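Long-range contacts in FAD dependent oxidoreductase (Chelativorans sp. BNC1, PDB 6PXS), which acts as an FAD-dependent iminodiacetate oxidase, a flavoenzyme of the DadA oxidoreductase family: residues I10-S14 against L337-A343; P34-A40 against R303-P308; Q223-H229 against V260-E266. One frame throughout, in Å; residues are numbered along the deposited sequence.

Contact 1 (I10-S14 against L337-A343). With FAD (flavin-adenine dinucleotide), chain E.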
loop_
_atom_site.group_PDB
_atom_site.type_symbol
_atom_site.label_atom_id
_atom_site.label_comp_id
_atom_site.label_asym_id
_atom_site.label_seq_id
_atom_site.Cartn_x
_atom_site.Cartn_y
_atom_site.Cartn_z
ATOM N N ILE A 10 8.083 -16.647 -14.635
ATOM C CA ILE A 10 8.055 -18.089 -14.438
ATOM C C ILE A 10 8.835 -18.787 -15.544
ATOM O O ILE A 10 9.443 -19.838 -15.317
ATOM C CB ILE A 10 6.603 -18.599 -14.364
ATOM C CG1 ILE A 10 6.579 -20.081 -13.982
ATOM C CG2 ILE A 10 5.893 -18.404 -15.695
ATOM C CD1 ILE A 10 7.141 -20.371 -12.604
ATOM N N LEU A 11 8.843 -18.217 -16.751
ATOM C CA LEU A 11 9.493 -18.881 -17.874
ATOM C C LEU A 11 10.997 -18.643 -17.860
ATOM O O LEU A 11 11.785 -19.590 -17.962
ATOM C CB LEU A 11 8.884 -18.400 -19.193
ATOM C CG LEU A 11 9.353 -19.129 -20.456
ATOM C CD1 LEU A 11 9.080 -20.622 -20.361
ATOM C CD2 LEU A 11 8.682 -18.543 -21.688
ATOM N N GLY A 12 11.417 -17.385 -17.738
ATOM C CA GLY A 12 12.836 -17.101 -17.632
ATOM C C GLY A 12 13.467 -17.711 -16.396
ATOM O O GLY A 12 14.646 -18.075 -16.412
ATOM N N ALA A 13 12.697 -17.832 -15.312
ATOM C CA ALA A 13 13.232 -18.426 -14.092
ATOM C C ALA A 13 13.391 -19.934 -14.239
ATOM O O ALA A 13 14.379 -20.509 -13.765
ATOM C CB ALA A 13 12.326 -18.095 -12.906
ATOM N N SER A 14 12.434 -20.593 -14.894
ATOM C CA SER A 14 12.559 -22.030 -15.116
ATOM C C SER A 14 13.740 -22.340 -16.025
ATOM O O SER A 14 14.487 -23.295 -15.781
ATOM C CB SER A 14 11.266 -22.585 -15.712
ATOM O OG SER A 14 11.392 -23.971 -15.982
ATOM N N LEU A 337 1.629 -20.651 -15.792
ATOM C CA LEU A 337 2.031 -21.330 -14.566
ATOM C C LEU A 337 2.007 -22.843 -14.741
ATOM O O LEU A 337 2.762 -23.559 -14.074
ATOM C CB LEU A 337 1.128 -20.905 -13.407
ATOM C CG LEU A 337 1.078 -19.397 -13.132
ATOM C CD1 LEU A 337 0.256 -19.113 -11.889
ATOM C CD2 LEU A 337 2.478 -18.809 -12.991
ATOM N N THR A 338 1.160 -23.348 -15.639
ATOM C CA THR A 338 1.161 -24.775 -15.940
ATOM C C THR A 338 2.239 -25.125 -16.959
ATOM O O THR A 338 2.963 -26.111 -16.790
ATOM C CB THR A 338 -0.214 -25.203 -16.458
ATOM O OG1 THR A 338 -1.216 -24.902 -15.479
ATOM C CG2 THR A 338 -0.233 -26.693 -16.758
ATOM N N VAL A 339 2.360 -24.322 -18.018
ATOM C CA VAL A 339 3.308 -24.627 -19.084
ATOM C C VAL A 339 4.709 -24.126 -18.750
ATOM O O VAL A 339 5.701 -24.769 -19.111
ATOM C CB VAL A 339 2.810 -24.024 -20.409
ATOM C CG1 VAL A 339 3.827 -24.250 -21.518
ATOM C CG2 VAL A 339 1.460 -24.611 -20.784
ATOM N N GLY A 340 4.812 -22.991 -18.062
ATOM C CA GLY A 340 6.074 -22.324 -17.834
ATOM C C GLY A 340 7.189 -23.233 -17.356
ATOM O O GLY A 340 8.228 -23.374 -18.010
ATOM N N PRO A 341 6.998 -23.860 -16.191
ATOM C CA PRO A 341 8.072 -24.706 -15.636
ATOM C C PRO A 341 8.646 -25.701 -16.634
ATOM O O PRO A 341 9.867 -25.746 -16.826
ATOM C CB PRO A 341 7.378 -25.397 -14.456
ATOM C CG PRO A 341 6.310 -24.440 -14.038
ATOM C CD PRO A 341 5.820 -23.805 -15.309
ATOM N N PHE A 342 7.796 -26.501 -17.280
ATOM C CA PHE A 342 8.303 -27.458 -18.259
ATOM C C PHE A 342 8.834 -26.748 -19.500
ATOM O O PHE A 342 9.855 -27.158 -20.064
ATOM C CB PHE A 342 7.211 -28.455 -18.638
ATOM C CG PHE A 342 7.662 -29.500 -19.616
ATOM C CD1 PHE A 342 8.662 -30.398 -19.279
ATOM C CD2 PHE A 342 7.085 -29.591 -20.871
ATOM C CE1 PHE A 342 9.082 -31.363 -20.176
ATOM C CE2 PHE A 342 7.501 -30.556 -21.774
ATOM C CZ PHE A 342 8.499 -31.443 -21.424
ATOM N N ALA A 343 8.159 -25.684 -19.940
ATOM C CA ALA A 343 8.640 -24.952 -21.107
ATOM C C ALA A 343 10.055 -24.438 -20.891
ATOM O O ALA A 343 10.848 -24.384 -21.837
ATOM C CB ALA A 343 7.699 -23.793 -21.434
HETATM P PA FAD E . 6.338 -12.367 -17.022
HETATM O O1A FAD E . 5.609 -11.087 -17.189
HETATM O O2A FAD E . 6.049 -13.086 -15.700
HETATM O O5B FAD E . 7.887 -12.182 -17.187
HETATM C C5B FAD E . 8.434 -11.103 -17.973
HETATM C C4B FAD E . 9.585 -10.494 -17.215
HETATM O O4B FAD E . 10.547 -9.950 -18.150
HETATM C C3B FAD E . 9.199 -9.345 -16.283
HETATM O O3B FAD E . 9.926 -9.427 -15.063
HETATM C C2B FAD E . 9.590 -8.106 -17.091
HETATM O O2B FAD E . 9.881 -6.988 -16.262
HETATM C C1B FAD E . 10.845 -8.620 -17.788
HETATM N N9A FAD E . 11.217 -7.880 -18.990
HETATM C C8A FAD E . 10.448 -7.656 -20.100
HETATM N N7A FAD E . 11.046 -6.951 -21.031
HETATM C C5A FAD E . 12.298 -6.693 -20.491
HETATM C C6A FAD E . 13.416 -5.989 -20.979
HETATM N N6A FAD E . 13.454 -5.388 -22.172
HETATM N N1A FAD E . 14.508 -5.920 -20.187
HETATM C C2A FAD E . 14.480 -6.516 -18.992
HETATM N N3A FAD E . 13.483 -7.205 -18.430
HETATM C C4A FAD E . 12.416 -7.258 -19.234
HETATM N N1 FAD E . -1.486 -19.372 -15.693
HETATM C C2 FAD E . -1.836 -20.612 -15.242
HETATM O O2 FAD E . -1.268 -21.632 -15.646
HETATM N N3 FAD E . -2.848 -20.743 -14.307
HETATM C C4 FAD E . -3.580 -19.711 -13.757
HETATM O O4 FAD E . -4.460 -19.950 -12.932
HETATM C C4X FAD E . -3.203 -18.397 -14.244
HETATM N N5 FAD E . -3.844 -17.364 -13.777
HETATM C C5X FAD E . -3.484 -16.109 -14.241
HETATM C C6 FAD E . -4.161 -14.993 -13.751
HETATM C C7 FAD E . -3.834 -13.710 -14.180
HETATM C C7M FAD E . -4.588 -12.530 -13.628
HETATM C C8 FAD E . -2.815 -13.536 -15.129
HETATM C C8M FAD E . -2.440 -12.160 -15.616
HETATM C C9 FAD E . -2.138 -14.648 -15.619
HETATM C C9A FAD E . -2.462 -15.929 -15.185
HETATM N N10 FAD E . -1.792 -17.074 -15.662
HETATM C C10 FAD E . -2.141 -18.327 -15.215
HETATM C "C1'" FAD E . -0.720 -16.955 -16.665
HETATM C "C2'" FAD E . 0.662 -16.742 -16.051
HETATM O "O2'" FAD E . 0.576 -15.861 -14.930
HETATM C "C3'" FAD E . 1.584 -16.125 -17.102
HETATM O "O3'" FAD E . 1.359 -16.765 -18.354
HETATM C "C4'" FAD E . 3.074 -16.224 -16.776
HETATM O "O4'" FAD E . 3.315 -15.605 -15.513
HETATM C "C5'" FAD E . 3.922 -15.573 -17.848
HETATM O "O5'" FAD E . 5.306 -15.608 -17.445
HETATM P P FAD E . 6.415 -14.883 -18.294
HETATM O O1P FAD E . 6.276 -15.310 -19.759
HETATM O O2P FAD E . 7.769 -15.056 -17.707
HETATM O O3P FAD E . 5.969 -13.360 -18.201
#
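Ile10 and Leu11, in the first turn of helix 10-20, pack against Leu337, Gly340, Pro341 and Ala343 of helix 336-352, joining what is probably the glycine-rich dinucleotide-binding helix of a Rossmann-type fold to the helix at the flavin end of FAD. The short segments run 22° from parallel, their axes 7.7 Å apart at closest approach. Gly340 suits so close a pairing, since a CB there would press on CG2 of Ile10.

Leu337 is shared between cofactor and protein. Its CB lies 3.4 Å from FAD O2, and CG, anti to the carbonyl carbon (chi1 -57°), comes 3.6 Å from FAD N1. From there the branches part: CD1 stays by the flavin near FAD C10, while CD2 turns toward the ribityl O2' and meets CB of Ile10 at 4.4 Å. Next along the helix, Thr338 N donates to FAD O2 over 3.0 Å, and Thr338 OG1 reaches the same oxygen; this helix start would probably favour negative charge on the pyrimidine ring. At the pyrophosphate, Leu11 N makes a weak bond to FAD O2P, while CD1 of its side chain rests 3.6 Å from Ala343 CB. Helix 336-352 is kinked at Pro341, a residue without an N-H, and the Pro341 O accepts a hydrogen bond from Ser14 OG, modelled too short for its 2.5 Å to be trusted.

Contact 2 (P34-A40 against R303-P308). With FAD (flavin-adenine dinucleotide), chain E.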
loop_
_atom_site.group_PDB
_atom_site.type_symbol
_atom_site.label_atom_id
_atom_site.label_comp_id
_atom_site.label_asym_id
_atom_site.label_seq_id
_atom_site.Cartn_x
_atom_site.Cartn_y
_atom_site.Cartn_z
ATOM N N PRO A 34 5.946 -3.134 -13.725
ATOM C CA PRO A 34 4.616 -3.216 -13.111
ATOM C C PRO A 34 3.681 -4.056 -13.970
ATOM O O PRO A 34 3.630 -3.906 -15.193
ATOM C CB PRO A 34 4.166 -1.752 -13.039
ATOM C CG PRO A 34 5.429 -0.968 -13.055
ATOM C CD PRO A 34 6.374 -1.739 -13.923
ATOM N N GLY A 35 2.942 -4.948 -13.320
ATOM C CA GLY A 35 2.074 -5.868 -14.021
ATOM C C GLY A 35 2.720 -7.175 -14.412
ATOM O O GLY A 35 2.143 -7.910 -15.224
ATOM N N LYS A 36 3.895 -7.485 -13.871
ATOM C CA LYS A 36 4.558 -8.753 -14.149
ATOM C C LYS A 36 3.578 -9.904 -13.973
ATOM O O LYS A 36 3.004 -10.084 -12.897
ATOM C CB LYS A 36 5.761 -8.919 -13.217
ATOM C CG LYS A 36 6.570 -10.184 -13.442
ATOM C CD LYS A 36 7.832 -10.186 -12.592
ATOM C CE LYS A 36 8.644 -11.453 -12.797
ATOM N NZ LYS A 36 9.909 -11.434 -12.015
ATOM N N ALA A 37 3.387 -10.677 -15.045
ATOM C CA ALA A 37 2.332 -11.687 -15.055
ATOM C C ALA A 37 2.517 -12.704 -13.936
ATOM O O ALA A 37 1.548 -13.091 -13.272
ATOM C CB ALA A 37 2.295 -12.389 -16.412
ATOM N N THR A 38 3.753 -13.155 -13.713
ATOM C CA THR A 38 3.980 -14.197 -12.718
ATOM C C THR A 38 3.570 -13.746 -11.321
ATOM O O THR A 38 3.134 -14.570 -10.507
ATOM C CB THR A 38 5.449 -14.619 -12.731
ATOM O OG1 THR A 38 5.800 -15.085 -14.039
ATOM C CG2 THR A 38 5.697 -15.728 -11.718
ATOM N N LEU A 39 3.695 -12.450 -11.023
ATOM C CA LEU A 39 3.337 -11.950 -9.701
ATOM C C LEU A 39 1.834 -11.886 -9.481
ATOM O O LEU A 39 1.402 -11.729 -8.333
ATOM C CB LEU A 39 3.928 -10.557 -9.480
ATOM C CG LEU A 39 5.421 -10.368 -9.734
ATOM C CD1 LEU A 39 5.811 -8.930 -9.424
ATOM C CD2 LEU A 39 6.262 -11.336 -8.917
ATOM N N ALA A 40 1.033 -11.989 -10.543
ATOM C CA ALA A 40 -0.417 -11.928 -10.439
ATOM C C ALA A 40 -1.095 -13.228 -10.842
ATOM O O ALA A 40 -2.331 -13.282 -10.868
ATOM C CB ALA A 40 -0.963 -10.779 -11.298
ATOM N N ARG A 303 -4.848 -7.830 -7.579
ATOM C CA ARG A 303 -3.627 -7.748 -8.363
ATOM C C ARG A 303 -3.945 -7.530 -9.838
ATOM O O ARG A 303 -5.051 -7.801 -10.311
ATOM C CB ARG A 303 -2.790 -9.014 -8.189
ATOM C CG ARG A 303 -2.422 -9.301 -6.747
ATOM C CD ARG A 303 -1.541 -10.527 -6.633
ATOM N NE ARG A 303 -1.329 -10.909 -5.241
ATOM C CZ ARG A 303 -0.682 -12.005 -4.858
ATOM N NH1 ARG A 303 -0.181 -12.833 -5.763
ATOM N NH2 ARG A 303 -0.542 -12.275 -3.568
ATOM N N VAL A 304 -2.949 -7.025 -10.563
ATOM C CA VAL A 304 -3.059 -6.780 -11.994
ATOM C C VAL A 304 -1.864 -7.416 -12.686
ATOM O O VAL A 304 -0.728 -7.314 -12.209
ATOM C CB VAL A 304 -3.132 -5.274 -12.318
ATOM C CG1 VAL A 304 -3.121 -5.057 -13.827
ATOM C CG2 VAL A 304 -4.370 -4.656 -11.690
ATOM N N GLY A 305 -2.124 -8.072 -13.812
ATOM C CA GLY A 305 -1.074 -8.712 -14.575
ATOM C C GLY A 305 -1.365 -8.689 -16.059
ATOM O O GLY A 305 -2.524 -8.802 -16.471
ATOM N N PHE A 306 -0.324 -8.540 -16.873
ATOM C CA PHE A 306 -0.454 -8.521 -18.325
ATOM C C PHE A 306 -0.002 -9.875 -18.863
ATOM O O PHE A 306 1.193 -10.189 -18.850
ATOM C CB PHE A 306 0.365 -7.384 -18.931
ATOM C CG PHE A 306 0.064 -6.032 -18.338
ATOM C CD1 PHE A 306 -1.190 -5.461 -18.477
ATOM C CD2 PHE A 306 1.043 -5.327 -17.658
ATOM C CE1 PHE A 306 -1.464 -4.215 -17.937
ATOM C CE2 PHE A 306 0.775 -4.081 -17.117
ATOM C CZ PHE A 306 -0.478 -3.526 -17.257
ATOM N N ARG A 307 -0.956 -10.676 -19.324
ATOM C CA ARG A 307 -0.621 -11.979 -19.871
ATOM C C ARG A 307 0.102 -11.813 -21.207
ATOM O O ARG A 307 -0.301 -10.988 -22.032
ATOM C CB ARG A 307 -1.878 -12.819 -20.083
ATOM C CG ARG A 307 -2.690 -13.091 -18.834
ATOM C CD ARG A 307 -3.982 -13.805 -19.194
ATOM N NE ARG A 307 -5.156 -13.055 -18.758
ATOM C CZ ARG A 307 -5.899 -13.353 -17.696
ATOM N NH1 ARG A 307 -6.939 -12.592 -17.393
ATOM N NH2 ARG A 307 -5.617 -14.406 -16.938
ATOM N N PRO A 308 1.165 -12.582 -21.457
ATOM C CA PRO A 308 1.756 -12.574 -22.800
ATOM C C PRO A 308 0.881 -13.338 -23.779
ATOM O O PRO A 308 1.162 -14.493 -24.110
ATOM C CB PRO A 308 3.114 -13.251 -22.591
ATOM C CG PRO A 308 2.894 -14.164 -21.438
ATOM C CD PRO A 308 1.898 -13.472 -20.540
HETATM P PA FAD E . 6.338 -12.367 -17.022
HETATM O O1A FAD E . 5.609 -11.087 -17.189
HETATM O O2A FAD E . 6.049 -13.086 -15.700
HETATM O O5B FAD E . 7.887 -12.182 -17.187
HETATM C C5B FAD E . 8.434 -11.103 -17.973
HETATM C C4B FAD E . 9.585 -10.494 -17.215
HETATM O O4B FAD E . 10.547 -9.950 -18.150
HETATM C C3B FAD E . 9.199 -9.345 -16.283
HETATM O O3B FAD E . 9.926 -9.427 -15.063
HETATM C C2B FAD E . 9.590 -8.106 -17.091
HETATM O O2B FAD E . 9.881 -6.988 -16.262
HETATM C C1B FAD E . 10.845 -8.620 -17.788
HETATM N N9A FAD E . 11.217 -7.880 -18.990
HETATM C C8A FAD E . 10.448 -7.656 -20.100
HETATM N N7A FAD E . 11.046 -6.951 -21.031
HETATM C C5A FAD E . 12.298 -6.693 -20.491
HETATM C C6A FAD E . 13.416 -5.989 -20.979
HETATM N N6A FAD E . 13.454 -5.388 -22.172
HETATM N N1A FAD E . 14.508 -5.920 -20.187
HETATM C C2A FAD E . 14.480 -6.516 -18.992
HETATM N N3A FAD E . 13.483 -7.205 -18.430
HETATM C C4A FAD E . 12.416 -7.258 -19.234
HETATM N N1 FAD E . -1.486 -19.372 -15.693
HETATM C C2 FAD E . -1.836 -20.612 -15.242
HETATM O O2 FAD E . -1.268 -21.632 -15.646
HETATM N N3 FAD E . -2.848 -20.743 -14.307
HETATM C C4 FAD E . -3.580 -19.711 -13.757
HETATM O O4 FAD E . -4.460 -19.950 -12.932
HETATM C C4X FAD E . -3.203 -18.397 -14.244
HETATM N N5 FAD E . -3.844 -17.364 -13.777
HETATM C C5X FAD E . -3.484 -16.109 -14.241
HETATM C C6 FAD E . -4.161 -14.993 -13.751
HETATM C C7 FAD E . -3.834 -13.710 -14.180
HETATM C C7M FAD E . -4.588 -12.530 -13.628
HETATM C C8 FAD E . -2.815 -13.536 -15.129
HETATM C C8M FAD E . -2.440 -12.160 -15.616
HETATM C C9 FAD E . -2.138 -14.648 -15.619
HETATM C C9A FAD E . -2.462 -15.929 -15.185
HETATM N N10 FAD E . -1.792 -17.074 -15.662
HETATM C C10 FAD E . -2.141 -18.327 -15.215
HETATM C "C1'" FAD E . -0.720 -16.955 -16.665
HETATM C "C2'" FAD E . 0.662 -16.742 -16.051
HETATM O "O2'" FAD E . 0.576 -15.861 -14.930
HETATM C "C3'" FAD E . 1.584 -16.125 -17.102
HETATM O "O3'" FAD E . 1.359 -16.765 -18.354
HETATM C "C4'" FAD E . 3.074 -16.224 -16.776
HETATM O "O4'" FAD E . 3.315 -15.605 -15.513
HETATM C "C5'" FAD E . 3.922 -15.573 -17.848
HETATM O "O5'" FAD E . 5.306 -15.608 -17.445
HETATM P P FAD E . 6.415 -14.883 -18.294
HETATM O O1P FAD E . 6.276 -15.310 -19.759
HETATM O O2P FAD E . 7.769 -15.056 -17.707
HETATM O O3P FAD E . 5.969 -13.360 -18.201
#
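The FAD pocket is walled on one side by the turn 34-40, whose Gly35 packs on Gly305 and Phe306 of strand 298-310, and whose short helical turn faces the cofactor's pyrophosphate. Gly35 O lies in a fork: Phe306 N donates to it over 3.0 Å, nearly straight at 163° and in the carbonyl plane, and Gly305 CA adds a C-H contact. Glycine fits both places. At Gly35, with phi 90°, a CB would run into the Phe306 ring; at Gly305 it would meet CB of Ala40. The edge of that ring, at CE2, is 3.4 Å from Pro34 O.

Held against the strand in this way, the turn offers its N-H groups to phosphate, as helix starts commonly do. Ala37 N reaches FAD O1A at 3.1 Å and Thr38 N reaches FAD O2A at 3.0 Å. Thr38 OG1 gives its proton to FAD O2A and accepts one from the ribityl O4', 2.9 Å away. Lys36 runs fully extended past the adenosine ribose, its CE 3.3 Å from FAD O3B, and its NZ hydrogen-bonds Ala8 O. With an alanine here, Ala8 O would probably lose its ammonium donor and a gap would be likely to open beside the ribose hydroxyl. At the far end, Arg303 is held chiefly by Glu301, its NH1 making only a weak bond to Leu39 O, while its neighbour Val304 turns its backbone O to Ala40 CB, 3.6 Å away.

Contact 3 (Q223-H229 against V260-E266)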
loop_
_atom_site.group_PDB
_atom_site.type_symbol
_atom_site.label_atom_id
_atom_site.label_comp_id
_atom_site.label_asym_id
_atom_site.label_seq_id
_atom_site.Cartn_x
_atom_site.Cartn_y
_atom_site.Cartn_z
ATOM N N GLN A 223 -2.439 -8.860 -22.362
ATOM C CA GLN A 223 -3.861 -8.985 -22.048
ATOM C C GLN A 223 -4.008 -8.737 -20.550
ATOM O O GLN A 223 -3.701 -9.613 -19.736
ATOM C CB GLN A 223 -4.408 -10.356 -22.441
ATOM C CG GLN A 223 -5.916 -10.495 -22.247
ATOM C CD GLN A 223 -6.409 -11.919 -22.436
ATOM O OE1 GLN A 223 -5.929 -12.849 -21.786
ATOM N NE2 GLN A 223 -7.375 -12.096 -23.328
ATOM N N LYS A 224 -4.469 -7.543 -20.192
ATOM C CA LYS A 224 -4.629 -7.196 -18.788
ATOM C C LYS A 224 -5.535 -8.200 -18.083
ATOM O O LYS A 224 -6.474 -8.747 -18.670
ATOM C CB LYS A 224 -5.202 -5.785 -18.658
ATOM C CG LYS A 224 -5.520 -5.357 -17.236
ATOM C CD LYS A 224 -5.967 -3.909 -17.200
ATOM C CE LYS A 224 -6.383 -3.487 -15.804
ATOM N NZ LYS A 224 -6.866 -2.077 -15.775
ATOM N N GLY A 225 -5.239 -8.444 -16.810
ATOM C CA GLY A 225 -6.059 -9.315 -15.994
ATOM C C GLY A 225 -6.088 -8.889 -14.541
ATOM O O GLY A 225 -5.036 -8.738 -13.912
ATOM N N GLN A 226 -7.284 -8.693 -13.995
ATOM C CA GLN A 226 -7.458 -8.322 -12.597
ATOM C C GLN A 226 -7.935 -9.540 -11.816
ATOM O O GLN A 226 -8.870 -10.226 -12.241
ATOM C CB GLN A 226 -8.457 -7.173 -12.458
ATOM C CG GLN A 226 -8.154 -5.987 -13.357
ATOM C CD GLN A 226 -9.114 -4.834 -13.153
ATOM O OE1 GLN A 226 -9.565 -4.574 -12.038
ATOM N NE2 GLN A 226 -9.439 -4.137 -14.235
ATOM N N ILE A 227 -7.298 -9.800 -10.678
ATOM C CA ILE A 227 -7.566 -10.987 -9.874
ATOM C C ILE A 227 -7.731 -10.554 -8.424
ATOM O O ILE A 227 -6.938 -9.755 -7.917
ATOM C CB ILE A 227 -6.440 -12.029 -10.018
ATOM C CG1 ILE A 227 -6.785 -13.310 -9.258
ATOM C CG2 ILE A 227 -5.115 -11.460 -9.534
ATOM C CD1 ILE A 227 -5.866 -14.471 -9.591
ATOM N N ILE A 228 -8.761 -11.079 -7.761
ATOM C CA ILE A 228 -9.130 -10.658 -6.414
ATOM C C ILE A 228 -8.662 -11.700 -5.409
ATOM O O ILE A 228 -8.754 -12.909 -5.656
ATOM C CB ILE A 228 -10.651 -10.434 -6.304
ATOM C CG1 ILE A 228 -11.067 -9.238 -7.162
ATOM C CG2 ILE A 228 -11.052 -10.227 -4.848
ATOM C CD1 ILE A 228 -12.557 -9.018 -7.230
ATOM N N HIS A 229 -8.171 -11.229 -4.265
ATOM C CA HIS A 229 -7.731 -12.083 -3.170
ATOM C C HIS A 229 -8.611 -11.814 -1.959
ATOM O O HIS A 229 -8.720 -10.669 -1.510
ATOM C CB HIS A 229 -6.259 -11.833 -2.835
ATOM C CG HIS A 229 -5.311 -12.331 -3.880
ATOM N ND1 HIS A 229 -4.325 -13.255 -3.609
ATOM C CD2 HIS A 229 -5.205 -12.044 -5.199
ATOM C CE1 HIS A 229 -3.648 -13.511 -4.714
ATOM N NE2 HIS A 229 -4.163 -12.789 -5.693
ATOM N N VAL A 260 -8.814 -16.934 -3.763
ATOM C CA VAL A 260 -8.593 -16.110 -4.947
ATOM C C VAL A 260 -9.704 -16.402 -5.944
ATOM O O VAL A 260 -10.152 -17.549 -6.063
ATOM C CB VAL A 260 -7.208 -16.382 -5.564
ATOM C CG1 VAL A 260 -6.939 -15.432 -6.716
ATOM C CG2 VAL A 260 -6.122 -16.268 -4.499
ATOM N N VAL A 261 -10.146 -15.370 -6.662
ATOM C CA VAL A 261 -11.293 -15.482 -7.554
ATOM C C VAL A 261 -10.871 -15.147 -8.980
ATOM O O VAL A 261 -9.975 -14.329 -9.212
ATOM C CB VAL A 261 -12.454 -14.575 -7.096
ATOM C CG1 VAL A 261 -13.697 -14.834 -7.934
ATOM C CG2 VAL A 261 -12.749 -14.804 -5.625
ATOM N N GLY A 262 -11.554 -15.780 -9.938
ATOM C CA GLY A 262 -11.209 -15.723 -11.347
ATOM C C GLY A 262 -10.912 -14.336 -11.873
ATOM O O GLY A 262 -11.413 -13.341 -11.344
ATOM N N ALA A 263 -10.105 -14.263 -12.924
ATOM C CA ALA A 263 -9.566 -13.003 -13.408
ATOM C C ALA A 263 -10.320 -12.508 -14.637
ATOM O O ALA A 263 -11.081 -13.236 -15.278
ATOM C CB ALA A 263 -8.076 -13.152 -13.728
ATOM N N THR A 264 -10.087 -11.238 -14.960
ATOM C CA THR A 264 -10.624 -10.629 -16.164
ATOM C C THR A 264 -9.731 -10.955 -17.356
ATOM O O THR A 264 -8.590 -11.396 -17.206
ATOM C CB THR A 264 -10.737 -9.112 -15.996
ATOM O OG1 THR A 264 -9.435 -8.550 -15.782
ATOM C CG2 THR A 264 -11.630 -8.763 -14.812
ATOM N N ARG A 265 -10.267 -10.728 -18.556
ATOM C CA ARG A 265 -9.543 -10.993 -19.806
ATOM C C ARG A 265 -9.801 -9.807 -20.735
ATOM O O ARG A 265 -10.744 -9.817 -21.530
ATOM C CB ARG A 265 -9.983 -12.314 -20.419
ATOM C CG ARG A 265 -9.652 -13.508 -19.537
ATOM C CD ARG A 265 -10.404 -14.767 -19.924
ATOM N NE ARG A 265 -10.193 -15.814 -18.927
ATOM C CZ ARG A 265 -9.073 -16.524 -18.811
ATOM N NH1 ARG A 265 -8.970 -17.451 -17.867
ATOM N NH2 ARG A 265 -8.053 -16.307 -19.633
ATOM N N GLU A 266 -8.939 -8.797 -20.637
ATOM C CA GLU A 266 -9.152 -7.504 -21.284
ATOM C C GLU A 266 -8.241 -7.405 -22.503
ATOM O O GLU A 266 -7.047 -7.118 -22.380
ATOM C CB GLU A 266 -8.896 -6.374 -20.292
ATOM C CG GLU A 266 -9.795 -6.427 -19.061
ATOM C CD GLU A 266 -9.480 -5.343 -18.045
ATOM O OE1 GLU A 266 -9.364 -5.671 -16.846
ATOM O OE2 GLU A 266 -9.348 -4.166 -18.444
#
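Glu266 and Gln226 meet in the polar part of this antiparallel pairing, where strand 258-261 has ended at Val261 and the chain runs on beside strand 220-231 as a loop to Glu266. There Thr264 replaces a backbone carbonyl with its hydroxyl: OG1 accepts Gln226 N at 2.8 Å (164°). Glu266 OE1 is gripped twice, by Gln226 NE2 on its syn lone pair at 3.0 Å and by Thr264 OG1 on its anti lone pair. Gln226 NE2 also bonds Thr276 OG1, so the amide is well fixed. Lys224 lies alongside Glu266, but its NZ bonds Arg274 O.

The apolar end is close-packed. Val260 has two gamma carbons and serves two neighbours: CG1, anti to the backbone N (chi1 -175°), is sent toward Ile227 CD1, which leaves CG2 over one face of the His229 ring, a CH-pi contact 3.8 Å from the centroid. The opposite end is looser and nearer solvent: the Gln223 amide crosses Arg265, NE2 3.9 Å from Arg265 CB, before bonding Asp267.

Strand 220-231 is flanked by strand 298-310 on its other edge, Val260 reaches Leu252 and Phe254 of strand 251-254, and helix 277-290 covers Ile228, Val261 and Thr264 through Val283.

In the fold
All three contacts border FAD, contacts 1 and 2 each from the pyrophosphate to the flavin. Contacts 1 and 2, with centres 14 Å apart, meet where Ile10 N lies 2.8 Å from Thr38 OG1, a probable hydrogen bond tying the first helix to the phosphate-binding turn. Contacts 2 and 3 share one antiparallel sheet: Arg303 N sits 2.9 Å from Ile227 O, and Arg307 N 3.0 Å from Gln223 O, with centres 10 Å apart. Contact 3 meets FAD through Gly225 and Ala263. It does not touch contact 1, whose nearest atoms are about 8 Å off; contact 2 touches both, by Thr38 to contact 1 and by strand 298-310 to contact 3.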